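Side-chain contacts in NADPH-ferredoxin reductase FprA (PDB 1LQT), which transfers electrons between NADPH and ferredoxin through a bound FAD, and may supply electrons to P450 systems: residues L166-D171 with A216-V221; P143-A148 with E184-R189; A20-A25 with D380-N385. All coordinates share one frame; numbering follows the deposited sequence. Where two conformers were deposited one is given.

Contact 1: residues L166-D171 with A216-V221; sequences LLTDPD and ADLDGV
The flat carbonyl group of Leu167 carries CG2 of Val221 over one face, with O of Leu167 3.5 Å from that methyl. The same CG2 leans on CB of Leu167 at 4.0 Å, while the other branch of the valine, CG1, meets Leu167 CD1 at 4.1 Å; the two side chains run roughly perpendicular. At Thr168, the residue after Leu167, OG1 is approached to 3.4 Å by Leu218 CD2. That oxygen lies beside its own backbone N (chi1 -67°), a position from which it reaches back to bond the O of Arg164 in the last turn of helix 157-167. The contact joins the far end of this helix, which follows the glycine-rich turn of the Rossmann-type NADP-binding domain, to the type II turn Leu218-Val221 that leads into edge strand 221-224. With Gly220 at positive phi, the turn is closed by Val221 N to Leu218 O. Between the backbones a water accepts from Asp169 N at 2.8 Å and donates to Asp219 O, also at 2.8 Å. Asp169 caps helix 170-173: its OD1 takes Asp171 N at 2.9 Å, the donor standing 59° out of the carboxylate plane. Asp169 OD2 lies 5.8 Å from Asp219 OD2, a proximity that might raise the proton affinity of either group, although Arg189, in a long and weak ion pair with Asp169 OD1, may partly offset this for Asp169.

Contact 2: residues P143-A148 with E184-R189; sequences PDLSGA and ESLRPR
Leu145 lays its CD1 methyl against Leu186, 3.6 Å from that residue's CD2, and the same methyl rests 4.0 Å from Ser185 CB. With Leu145 CG set opposite its carbonyl carbon (chi1 -57°), the branch is directed into the angle between these two helix residues, and the leucines meet at a slant. Trp131 of helix 125-132 covers both Leu145 and Ser185, while Leu166 adds to the apolar surroundings of Leu145. Polar groups of the two segments are joined through water. One water donates to Pro143 O at 2.7 Å and also bonds Ser185 OG; a second donates to both Leu145 O and Ser185 O, the latter at 2.8 Å, so that a backbone carbonyl of the loop is tied to one of the helix. The loop holds its own shape by an Asx turn around Asp144 OD1, which accepts twice: Ser146 OG, 2.6 Å away, uses the syn lone pair, and Ser146 N, at 2.9 Å, arrives on the anti side, 27° out of the carboxylate plane. In the other segment, a type I turn from Leu186 ends at Arg189 with positive phi. The chain then proceeds to strand 193-197, just as the loop enters strand 149-153; these adjacent parallel strands, connected through intervening helices, form a beta-alpha-beta unit of the Rossmann-type domain.

Contact 3: residues A20-A25 with D380-N385; sequences ASLLKA and DTLIKN
Helix 13-28, which follows the glycine-rich turn at the start of the FAD-binding Rossmann-type domain, packs here against the long helix 370-391. Over the segments concerned, the axes approach to 10.7 Å with a signed crossing angle of -45°, a separation bridged by three aliphatic side chains and one alanine. Ile383 makes the central approach: its CD1 presses on Ala25 CB at 3.4 Å, tighter than ordinary van der Waals contact. The fully extended CG1-CD1 arm (chi2 -180°) carries that methyl across to the short alanine, where the neighbouring helix presents little bulk. Alongside, Leu22 CD2 lies 4.3 Å from Ile383 CD1 and 4.1 Å from Leu382 CD2. The two leucines cross almost perpendicularly; CG of Leu382 is placed trans to its backbone N (chi1 179°), whereas that of Leu22 is not, and the methyls meet from different directions. Polar interactions flank this apolar patch. Lys24 NZ and Asp380 OD1 stay 7.0 Å apart, but Gln376 links them, its OE1 bonded to Lys24 NZ and Ser21 OG and its NE2 to Asp380 OD1. Beneath the helix pair runs the parallel part of the FAD-domain sheet: Leu22 rests on Met34 and Val36 of strand 34-40 and on Ile101 of strand 99-102, Leu382 on Ala99 and Ile101, and Ile383 on Met34.

Contacts 1 and 2 belong to the NADP-binding domain and contact 3 to the FAD-binding one, on opposite sides of the chain's centre; the centres of contacts 1 and 3 are about 45 Å apart. The first two touch each other, with Pro170 packed on Arg187 and Arg189, and their segments alternate along the chain. Both set the C-terminal end of a helix against a loop that leads into a strand of the same sheet, and there a few buried apolar groups are supplemented by waters joining backbone polar atoms. Contact 3, partly buried, instead joins two continuous helices whose backbone groups bond within each helix, leaving methyl groups to make the interface. Its segments, far apart in sequence, enclose both other contacts along the chain.

Contact 1: residues L166-D171 with A216-V221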
ATOM      1  N   LEU A 166     -16.916   0.071  -1.301  1.00 10.36           N
ATOM      2  CA  LEU A 166     -18.043  -0.787  -1.656  1.00 10.10           C
ATOM      3  C   LEU A 166     -19.408  -0.187  -1.349  1.00 10.29           C
ATOM      4  O   LEU A 166     -20.388  -0.552  -1.987  1.00 11.82           O
ATOM      5  CB  LEU A 166     -17.917  -2.144  -0.950  1.00 10.03           C
ATOM      6  CG  LEU A 166     -16.793  -3.059  -1.457  1.00 10.42           C
ATOM      7  CD1 LEU A 166     -16.658  -4.240  -0.494  1.00 11.14           C
ATOM      8  CD2 LEU A 166     -17.058  -3.553  -2.871  1.00 11.82           C
ATOM      9  N   LEU A 167     -19.460   0.717  -0.376  1.00 10.50           N
ATOM     10  CA  LEU A 167     -20.736   1.231   0.144  1.00 10.56           C
ATOM     11  C   LEU A 167     -21.019   2.700  -0.111  1.00 11.56           C
ATOM     12  O   LEU A 167     -22.139   3.131   0.004  1.00 12.56           O
ATOM     13  CB  LEU A 167     -20.836   0.978   1.633  1.00 10.50           C
ATOM     14  CG  LEU A 167     -20.979  -0.491   2.023  1.00 10.86           C
ATOM     15  CD1 LEU A 167     -20.849  -0.675   3.512  1.00 13.02           C
ATOM     16  CD2 LEU A 167     -22.298  -1.042   1.579  1.00 14.03           C
ATOM     17  N   THR A 168     -20.012   3.460  -0.525  1.00 11.62           N
ATOM     18  CA  THR A 168     -20.216   4.884  -0.739  1.00 12.07           C
ATOM     19  C   THR A 168     -21.106   5.121  -1.950  1.00 12.56           C
ATOM     20  O   THR A 168     -21.052   4.419  -2.951  1.00 13.19           O
ATOM     21  CB  THR A 168     -18.869   5.591  -0.963  1.00 12.75           C
ATOM     22  OG1 THR A 168     -18.091   5.555   0.245  1.00 13.23           O
ATOM     23  CG2 THR A 168     -19.032   7.062  -1.324  1.00 13.35           C
ATOM     24  N   ASP A 169     -21.972   6.103  -1.838  1.00 13.21           N
ATOM     25  CA  ASP A 169     -22.828   6.496  -2.950  1.00 13.56           C
ATOM     26  C   ASP A 169     -21.954   6.716  -4.178  1.00 12.91           C
ATOM     27  O   ASP A 169     -21.023   7.517  -4.128  1.00 12.68           O
ATOM     28  CB  ASP A 169     -23.514   7.807  -2.538  1.00 14.44           C
ATOM     29  CG  ASP A 169     -24.426   8.390  -3.584  1.00 17.63           C
ATOM     30  OD1 ASP A 169     -24.524   7.874  -4.716  1.00 16.49           O
ATOM     31  OD2 ASP A 169     -25.117   9.396  -3.315  1.00 23.25           O
ATOM     32  N   PRO A 170     -22.201   6.004  -5.260  0.50 13.00           N
ATOM     33  CA  PRO A 170     -21.396   6.204  -6.463  0.50 13.27           C
ATOM     34  C   PRO A 170     -21.394   7.641  -6.987  0.50 13.66           C
ATOM     35  O   PRO A 170     -20.435   8.034  -7.647  0.50 13.84           O
ATOM     36  CB  PRO A 170     -21.990   5.203  -7.448  0.50 13.61           C
ATOM     37  CG  PRO A 170     -23.347   4.917  -6.903  0.50 12.42           C
ATOM     38  CD  PRO A 170     -23.158   4.900  -5.425  0.50 13.88           C
ATOM     39  N   ASP A 171     -22.443   8.409  -6.712  1.00 13.72           N
ATOM     40  CA  ASP A 171     -22.446   9.797  -7.132  1.00 14.16           C
ATOM     41  C   ASP A 171     -21.342  10.584  -6.406  1.00 13.69           C
ATOM     42  O   ASP A 171     -20.862  11.591  -6.933  1.00 15.47           O
ATOM     43  CB  ASP A 171     -23.786  10.453  -6.818  1.00 15.22           C
ATOM     44  CG  ASP A 171     -24.888   9.996  -7.699  1.00 18.70           C
ATOM     45  OD1 ASP A 171     -24.649   9.457  -8.801  1.00 21.24           O
ATOM     46  OD2 ASP A 171     -26.081  10.172  -7.366  1.00 24.50           O
ATOM     47  N   ALA A 216     -19.161   7.631   9.786  1.00 14.41           N
ATOM     48  CA  ALA A 216     -20.423   8.279  10.140  1.00 15.74           C
ATOM     49  C   ALA A 216     -20.916   9.199   9.048  1.00 16.76           C
ATOM     50  O   ALA A 216     -22.091   9.565   9.023  1.00 18.33           O
ATOM     51  CB  ALA A 216     -20.264   9.063  11.427  1.00 16.22           C
ATOM     52  N   ASP A 217     -20.026   9.592   8.151  1.00 17.22           N
ATOM     53  CA  ASP A 217     -20.370  10.546   7.093  1.00 18.53           C
ATOM     54  C   ASP A 217     -20.689   9.923   5.742  1.00 17.64           C
ATOM     55  O   ASP A 217     -20.834  10.618   4.734  1.00 19.37           O
ATOM     56  CB  ASP A 217     -19.248  11.561   6.978  1.00 20.38           C
ATOM     57  CG  ASP A 217     -19.118  12.415   8.225  1.00 24.00           C
ATOM     58  OD1 ASP A 217     -20.140  12.704   8.891  1.00 29.07           O
ATOM     59  OD2 ASP A 217     -18.033  12.861   8.624  1.00 30.16           O
ATOM     60  N   LEU A 218     -20.840   8.616   5.728  1.00 16.67           N
ATOM     61  CA  LEU A 218     -21.215   7.923   4.526  1.00 16.96           C
ATOM     62  C   LEU A 218     -22.711   8.000   4.323  1.00 16.86           C
ATOM     63  O   LEU A 218     -23.494   7.343   5.021  1.00 16.06           O
ATOM     64  CB  LEU A 218     -20.793   6.470   4.621  1.00 16.72           C
ATOM     65  CG  LEU A 218     -19.296   6.219   4.742  1.00 18.57           C
ATOM     66  CD1 LEU A 218     -19.039   4.788   5.110  1.00 18.78           C
ATOM     67  CD2 LEU A 218     -18.624   6.556   3.455  1.00 21.65           C
ATOM     68  N   ASP A 219     -23.120   8.843   3.384  1.00 17.61           N
ATOM     69  CA  ASP A 219     -24.517   8.998   3.070  1.00 18.71           C
ATOM     70  C   ASP A 219     -25.117   7.656   2.665  1.00 17.52           C
ATOM     71  O   ASP A 219     -24.565   6.959   1.818  1.00 17.98           O
ATOM     72  CB  ASP A 219     -24.670   9.971   1.892  1.00 20.69           C
ATOM     73  CG  ASP A 219     -24.496  11.423   2.279  1.00 25.76           C
ATOM     74  OD1 ASP A 219     -23.676  11.765   3.153  1.00 30.00           O
ATOM     75  OD2 ASP A 219     -25.145  12.325   1.709  1.00 32.53           O
ATOM     76  N   GLY A 220     -26.254   7.308   3.243  1.00 16.42           N
ATOM     77  CA  GLY A 220     -26.956   6.095   2.897  1.00 16.79           C
ATOM     78  C   GLY A 220     -26.476   4.842   3.582  1.00 15.93           C
ATOM     79  O   GLY A 220     -27.043   3.763   3.338  1.00 17.14           O
ATOM     80  N   VAL A 221     -25.458   4.963   4.435  1.00 15.64           N
ATOM     81  CA  VAL A 221     -24.870   3.820   5.096  1.00 14.86           C
ATOM     82  C   VAL A 221     -24.970   3.976   6.584  1.00 14.32           C
ATOM     83  O   VAL A 221     -24.624   5.020   7.145  1.00 15.72           O
ATOM     84  CB  VAL A 221     -23.373   3.706   4.759  1.00 14.97           C
ATOM     85  CG1 VAL A 221     -22.751   2.452   5.392  1.00 15.18           C
ATOM     86  CG2 VAL A 221     -23.184   3.714   3.254  1.00 16.82           C
TER
HETATM   87  O   HOH W   1     -22.106   7.452   0.649  1.00 18.62           O

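Contact 2: residues P143-A148 with E184-R189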
ATOM      1  N   PRO A 143     -14.009  -7.505 -10.240  1.00 11.97           N
ATOM      2  CA  PRO A 143     -14.851  -8.308  -9.367  1.00 11.90           C
ATOM      3  C   PRO A 143     -16.317  -8.081  -9.686  1.00 12.03           C
ATOM      4  O   PRO A 143     -16.719  -7.002 -10.108  1.00 12.78           O
ATOM      5  CB  PRO A 143     -14.516  -7.759  -7.991  1.00 13.02           C
ATOM      6  CG  PRO A 143     -14.200  -6.341  -8.240  1.00 14.10           C
ATOM      7  CD  PRO A 143     -13.442  -6.344  -9.530  1.00 12.72           C
ATOM      8  N   ASP A 144     -17.110  -9.117  -9.469  1.00 12.12           N
ATOM      9  CA  ASP A 144     -18.558  -9.002  -9.560  1.00 12.30           C
ATOM     10  C   ASP A 144     -19.057  -8.359  -8.277  1.00 11.78           C
ATOM     11  O   ASP A 144     -18.940  -8.946  -7.189  1.00 12.11           O
ATOM     12  CB  ASP A 144     -19.161 -10.393  -9.771  1.00 13.87           C
ATOM     13  CG  ASP A 144     -20.666 -10.383  -9.948  1.00 15.03           C
ATOM     14  OD1 ASP A 144     -21.324  -9.357  -9.724  1.00 15.62           O
ATOM     15  OD2 ASP A 144     -21.239 -11.434 -10.294  1.00 22.78           O
ATOM     16  N   LEU A 145     -19.586  -7.149  -8.397  1.00 12.09           N
ATOM     17  CA  LEU A 145     -20.066  -6.375  -7.275  1.00 12.44           C
ATOM     18  C   LEU A 145     -21.588  -6.337  -7.234  1.00 12.97           C
ATOM     19  O   LEU A 145     -22.165  -5.466  -6.599  1.00 15.72           O
ATOM     20  CB  LEU A 145     -19.494  -4.960  -7.332  1.00 12.69           C
ATOM     21  CG  LEU A 145     -17.973  -4.918  -7.353  1.00 12.14           C
ATOM     22  CD1 LEU A 145     -17.494  -3.471  -7.331  1.00 13.66           C
ATOM     23  CD2 LEU A 145     -17.381  -5.695  -6.202  1.00 11.94           C
ATOM     24  N   SER A 146     -22.245  -7.307  -7.858  1.00 13.01           N
ATOM     25  CA  SER A 146     -23.707  -7.309  -7.958  1.00 13.95           C
ATOM     26  C   SER A 146     -24.418  -8.019  -6.816  1.00 13.97           C
ATOM     27  O   SER A 146     -25.627  -7.900  -6.696  1.00 15.31           O
ATOM     28  CB  SER A 146     -24.161  -7.916  -9.292  1.00 14.10           C
ATOM     29  OG  SER A 146     -23.934  -9.301  -9.338  1.00 15.06           O
ATOM     30  N   GLY A 147     -23.697  -8.786  -6.002  1.00 13.51           N
ATOM     31  CA  GLY A 147     -24.325  -9.535  -4.939  1.00 12.91           C
ATOM     32  C   GLY A 147     -24.577  -8.691  -3.718  1.00 12.48           C
ATOM     33  O   GLY A 147     -23.815  -7.778  -3.400  1.00 12.91           O
ATOM     34  N   ALA A 148     -25.581  -9.056  -2.951  1.00 12.18           N
ATOM     35  CA  ALA A 148     -25.999  -8.257  -1.838  1.00 11.94           C
ATOM     36  C   ALA A 148     -25.053  -8.155  -0.668  1.00 11.93           C
ATOM     37  O   ALA A 148     -25.131  -7.186   0.063  1.00 12.55           O
ATOM     38  CB  ALA A 148     -27.384  -8.719  -1.343  1.00 13.15           C
ATOM     39  N   GLU A 184     -17.878   2.292 -12.810  1.00 14.46           N
ATOM     40  CA  GLU A 184     -18.913   1.647 -13.604  1.00 15.55           C
ATOM     41  C   GLU A 184     -19.514   0.452 -12.864  1.00 15.01           C
ATOM     42  O   GLU A 184     -20.750   0.275 -12.858  1.00 16.94           O
ATOM     43  CB  GLU A 184     -18.329   1.201 -14.921  1.00 16.11           C
ATOM     44  CG  GLU A 184     -18.000   2.354 -15.851  1.00 22.31           C
ATOM     45  CD  GLU A 184     -17.263   1.923 -17.113  1.00 29.49           C
ATOM     46  OE1 GLU A 184     -16.579   0.880 -17.104  1.00 32.11           O
ATOM     47  OE2 GLU A 184     -17.380   2.634 -18.147  1.00 36.10           O
ATOM     48  N   SER A 185     -18.666  -0.362 -12.222  1.00 14.53           N
ATOM     49  CA  SER A 185     -19.149  -1.519 -11.476  1.00 14.33           C
ATOM     50  C   SER A 185     -19.888  -1.176 -10.200  1.00 14.20           C
ATOM     51  O   SER A 185     -20.702  -1.974  -9.729  1.00 15.01           O
ATOM     52  CB  SER A 185     -17.985  -2.426 -11.137  1.00 15.00           C
ATOM     53  OG  SER A 185     -17.419  -2.933 -12.314  1.00 17.59           O
ATOM     54  N   LEU A 186     -19.573  -0.020  -9.640  1.00 13.71           N
ATOM     55  CA  LEU A 186     -20.160   0.430  -8.400  1.00 14.21           C
ATOM     56  C   LEU A 186     -21.473   1.164  -8.608  1.00 15.05           C
ATOM     57  O   LEU A 186     -22.285   1.250  -7.666  1.00 15.96           O
ATOM     58  CB  LEU A 186     -19.182   1.329  -7.647  1.00 13.71           C
ATOM     59  CG  LEU A 186     -17.988   0.583  -7.073  1.00 14.28           C
ATOM     60  CD1 LEU A 186     -16.911   1.567  -6.699  1.00 16.20           C
ATOM     61  CD2 LEU A 186     -18.404  -0.290  -5.875  1.00 15.07           C
ATOM     62  N   ARG A 187     -21.731   1.671  -9.820  1.00 15.27           N
ATOM     63  CA  ARG A 187     -22.946   2.456 -10.024  1.00 15.99           C
ATOM     64  C   ARG A 187     -24.239   1.708  -9.708  1.00 15.71           C
ATOM     65  O   ARG A 187     -25.159   2.334  -9.198  1.00 17.01           O
ATOM     66  CB  ARG A 187     -22.976   3.033 -11.437  1.00 16.89           C
ATOM     67  CG  ARG A 187     -22.039   4.241 -11.584  1.00 21.08           C
ATOM     68  CD  ARG A 187     -22.491   5.318 -12.498  1.00 25.33           C
ATOM     69  NE  ARG A 187     -21.426   6.249 -12.868  1.00 25.72           N
ATOM     70  CZ  ARG A 187     -21.314   7.492 -12.421  1.00 26.69           C
ATOM     71  NH1 ARG A 187     -22.175   8.002 -11.534  1.00 27.38           N
ATOM     72  NH2 ARG A 187     -20.331   8.246 -12.883  1.00 29.26           N
ATOM     73  N   PRO A 188     -24.367   0.430 -10.042  1.00 16.95           N
ATOM     74  CA  PRO A 188     -25.637  -0.276  -9.702  1.00 17.74           C
ATOM     75  C   PRO A 188     -25.944  -0.436  -8.203  1.00 18.62           C
ATOM     76  O   PRO A 188     -27.077  -0.820  -7.856  1.00 19.74           O
ATOM     77  CB  PRO A 188     -25.473  -1.646 -10.361  1.00 19.56           C
ATOM     78  CG  PRO A 188     -24.458  -1.420 -11.441  1.00 19.78           C
ATOM     79  CD  PRO A 188     -23.492  -0.406 -10.869  1.00 17.62           C
ATOM     80  N   ARG A 189     -24.971  -0.183  -7.329  1.00 18.70           N
ATOM     81  CA  ARG A 189     -25.140  -0.225  -5.842  1.00 19.59           C
ATOM     82  C   ARG A 189     -25.591  -1.601  -5.379  1.00 18.16           C
ATOM     83  O   ARG A 189     -26.468  -1.721  -4.518  1.00 17.69           O
ATOM     84  CB  ARG A 189     -26.143   0.829  -5.366  1.00 20.82           C
ATOM     85  CG  ARG A 189     -25.725   2.249  -5.717  1.00 24.39           C
ATOM     86  CD  ARG A 189     -26.619   3.277  -5.147  1.00 29.47           C
ATOM     87  NE  ARG A 189     -26.149   3.760  -3.861  1.00 33.79           N
ATOM     88  CZ  ARG A 189     -26.516   4.929  -3.350  1.00 35.75           C
ATOM     89  NH1 ARG A 189     -27.354   5.705  -4.010  1.00 38.77           N
ATOM     90  NH2 ARG A 189     -26.055   5.324  -2.177  1.00 35.42           N
TER
HETATM   91  O   HOH W   2     -16.078  -5.384 -12.196  1.00 17.68           O
HETATM   92  O   HOH W   3     -22.340  -2.491  -7.475  1.00 24.54           O

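Contact 3: residues A20-A25 with D380-N385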
ATOM      1  N   ALA A  20      15.540  12.669  -0.751  1.00 10.43           N
ATOM      2  CA  ALA A  20      15.693  13.940  -0.084  1.00 11.10           C
ATOM      3  C   ALA A  20      16.821  13.909   0.921  1.00 10.60           C
ATOM      4  O   ALA A  20      17.598  14.864   1.022  1.00 11.66           O
ATOM      5  CB  ALA A  20      14.383  14.373   0.573  1.00 11.70           C
ATOM      6  N   SER A  21      16.928  12.820   1.670  1.00 10.75           N
ATOM      7  CA  SER A  21      18.006  12.699   2.662  1.00 11.08           C
ATOM      8  C   SER A  21      19.391  12.700   2.006  1.00 10.97           C
ATOM      9  O   SER A  21      20.323  13.301   2.520  1.00 11.26           O
ATOM     10  CB  SER A  21      17.821  11.436   3.482  1.00 11.27           C
ATOM     11  OG  SER A  21      16.683  11.498   4.296  1.00 12.17           O
ATOM     12  N   LEU A  22      19.524  12.042   0.872  1.00 10.69           N
ATOM     13  CA  LEU A  22      20.784  12.011   0.155  1.00 10.38           C
ATOM     14  C   LEU A  22      21.170  13.401  -0.310  1.00 10.89           C
ATOM     15  O   LEU A  22      22.315  13.837  -0.157  1.00 11.78           O
ATOM     16  CB  LEU A  22      20.695  11.076  -1.024  1.00 10.63           C
ATOM     17  CG  LEU A  22      20.612   9.582  -0.694  1.00 11.08           C
ATOM     18  CD1 LEU A  22      20.027   8.791  -1.855  1.00 11.40           C
ATOM     19  CD2 LEU A  22      21.979   9.026  -0.272  1.00 11.24           C
ATOM     20  N   LEU A  23      20.223  14.122  -0.907  1.00 11.15           N
ATOM     21  CA  LEU A  23      20.519  15.440  -1.442  1.00 11.31           C
ATOM     22  C   LEU A  23      20.805  16.431  -0.317  1.00 12.16           C
ATOM     23  O   LEU A  23      21.667  17.310  -0.438  1.00 13.23           O
ATOM     24  CB  LEU A  23      19.363  15.892  -2.329  1.00 12.03           C
ATOM     25  CG  LEU A  23      19.135  15.053  -3.573  1.00 12.22           C
ATOM     26  CD1 LEU A  23      17.872  15.501  -4.291  1.00 15.68           C
ATOM     27  CD2 LEU A  23      20.339  15.052  -4.504  1.00 14.13           C
ATOM     28  N   LYS A  24      20.098  16.291   0.799  1.00 12.29           N
ATOM     29  CA  LYS A  24      20.337  17.126   1.974  1.00 13.65           C
ATOM     30  C   LYS A  24      21.736  16.929   2.550  1.00 13.49           C
ATOM     31  O   LYS A  24      22.392  17.883   2.925  1.00 14.45           O
ATOM     32  CB  LYS A  24      19.290  16.864   3.053  1.00 14.97           C
ATOM     33  CG  LYS A  24      19.475  17.669   4.328  1.00 18.39           C
ATOM     34  CD  LYS A  24      18.427  17.281   5.366  1.00 21.80           C
ATOM     35  CE  LYS A  24      18.529  15.824   5.840  1.00 25.71           C
ATOM     36  NZ  LYS A  24      17.339  15.413   6.624  1.00 27.13           N
ATOM     37  N   ALA A  25      22.173  15.682   2.607  1.00 13.05           N
ATOM     38  CA  ALA A  25      23.527  15.391   3.059  1.00 13.18           C
ATOM     39  C   ALA A  25      24.543  16.134   2.180  1.00 13.01           C
ATOM     40  O   ALA A  25      25.477  16.765   2.694  1.00 13.99           O
ATOM     41  CB  ALA A  25      23.778  13.918   3.039  1.00 13.69           C
ATOM     42  N   ASP A 380      21.821   7.517   6.408  1.00 12.57           N
ATOM     43  CA  ASP A 380      22.963   7.821   7.243  1.00 13.63           C
ATOM     44  C   ASP A 380      23.964   6.664   7.194  1.00 14.32           C
ATOM     45  O   ASP A 380      25.170   6.863   7.083  1.00 15.08           O
ATOM     46  CB  ASP A 380      22.539   8.021   8.683  1.00 14.45           C
ATOM     47  CG  ASP A 380      21.794   9.320   8.933  1.00 16.60           C
ATOM     48  OD1 ASP A 380      21.807  10.251   8.103  1.00 17.11           O
ATOM     49  OD2 ASP A 380      21.186   9.482  10.023  1.00 18.64           O
ATOM     50  N   THR A 381      23.471   5.439   7.323  1.00 14.57           N
ATOM     51  CA  THR A 381      24.340   4.257   7.237  1.00 14.39           C
ATOM     52  C   THR A 381      25.061   4.169   5.893  1.00 12.92           C
ATOM     53  O   THR A 381      26.268   3.928   5.826  1.00 13.01           O
ATOM     54  CB  THR A 381      23.503   2.973   7.434  1.00 15.24           C
ATOM     55  OG1 THR A 381      22.853   2.990   8.707  1.00 20.34           O
ATOM     56  CG2 THR A 381      24.378   1.742   7.416  1.00 15.76           C
ATOM     57  N   LEU A 382      24.297   4.339   4.815  1.00 11.56           N
ATOM     58  CA  LEU A 382      24.826   4.316   3.470  1.00 11.24           C
ATOM     59  C   LEU A 382      25.958   5.327   3.300  1.00 11.76           C
ATOM     60  O   LEU A 382      27.028   5.005   2.756  1.00 12.36           O
ATOM     61  CB  LEU A 382      23.664   4.599   2.507  1.00 10.81           C
ATOM     62  CG  LEU A 382      23.924   4.669   1.017  1.00 11.29           C
ATOM     63  CD1 LEU A 382      22.616   4.516   0.275  1.00 11.77           C
ATOM     64  CD2 LEU A 382      24.589   5.942   0.606  1.00 11.40           C
ATOM     65  N   ILE A 383      25.732   6.547   3.757  1.00 11.86           N
ATOM     66  CA  ILE A 383      26.704   7.616   3.563  1.00 12.43           C
ATOM     67  C   ILE A 383      27.957   7.349   4.395  1.00 13.02           C
ATOM     68  O   ILE A 383      29.073   7.562   3.928  1.00 14.34           O
ATOM     69  CB  ILE A 383      26.088   8.973   3.893  1.00 12.62           C
ATOM     70  CG1 ILE A 383      25.076   9.311   2.792  1.00 13.14           C
ATOM     71  CG2 ILE A 383      27.149  10.075   3.994  1.00 13.17           C
ATOM     72  CD1 ILE A 383      24.381  10.586   2.936  1.00 14.91           C
ATOM     73  N   LYS A 384      27.781   6.868   5.621  1.00 13.33           N
ATOM     74  CA  LYS A 384      28.940   6.481   6.430  1.00 14.00           C
ATOM     75  C   LYS A 384      29.770   5.429   5.703  1.00 14.22           C
ATOM     76  O   LYS A 384      31.006   5.512   5.673  1.00 15.37           O
ATOM     77  CB  LYS A 384      28.479   5.978   7.795  1.00 14.76           C
ATOM     78  CG  LYS A 384      29.581   5.342   8.676  1.00 17.35           C
ATOM     79  CD  LYS A 384      29.027   5.027  10.079  1.00 23.86           C
ATOM     80  CE  LYS A 384      29.984   4.207  10.979  1.00 27.39           C
ATOM     81  NZ  LYS A 384      29.314   3.896  12.289  1.00 31.34           N
ATOM     82  N   ASN A 385      29.098   4.431   5.122  1.00 14.09           N
ATOM     83  CA  ASN A 385      29.804   3.362   4.435  1.00 13.91           C
ATOM     84  C   ASN A 385      30.524   3.847   3.195  1.00 14.39           C
ATOM     85  O   ASN A 385      31.639   3.435   2.930  1.00 16.28           O
ATOM     86  CB  ASN A 385      28.841   2.214   4.087  1.00 14.28           C
ATOM     87  CG  ASN A 385      28.384   1.435   5.290  1.00 15.12           C
ATOM     88  OD1 ASN A 385      27.322   0.759   5.226  1.00 16.97           O
ATOM     89  ND2 ASN A 385      29.137   1.476   6.359  1.00 17.16           N
TER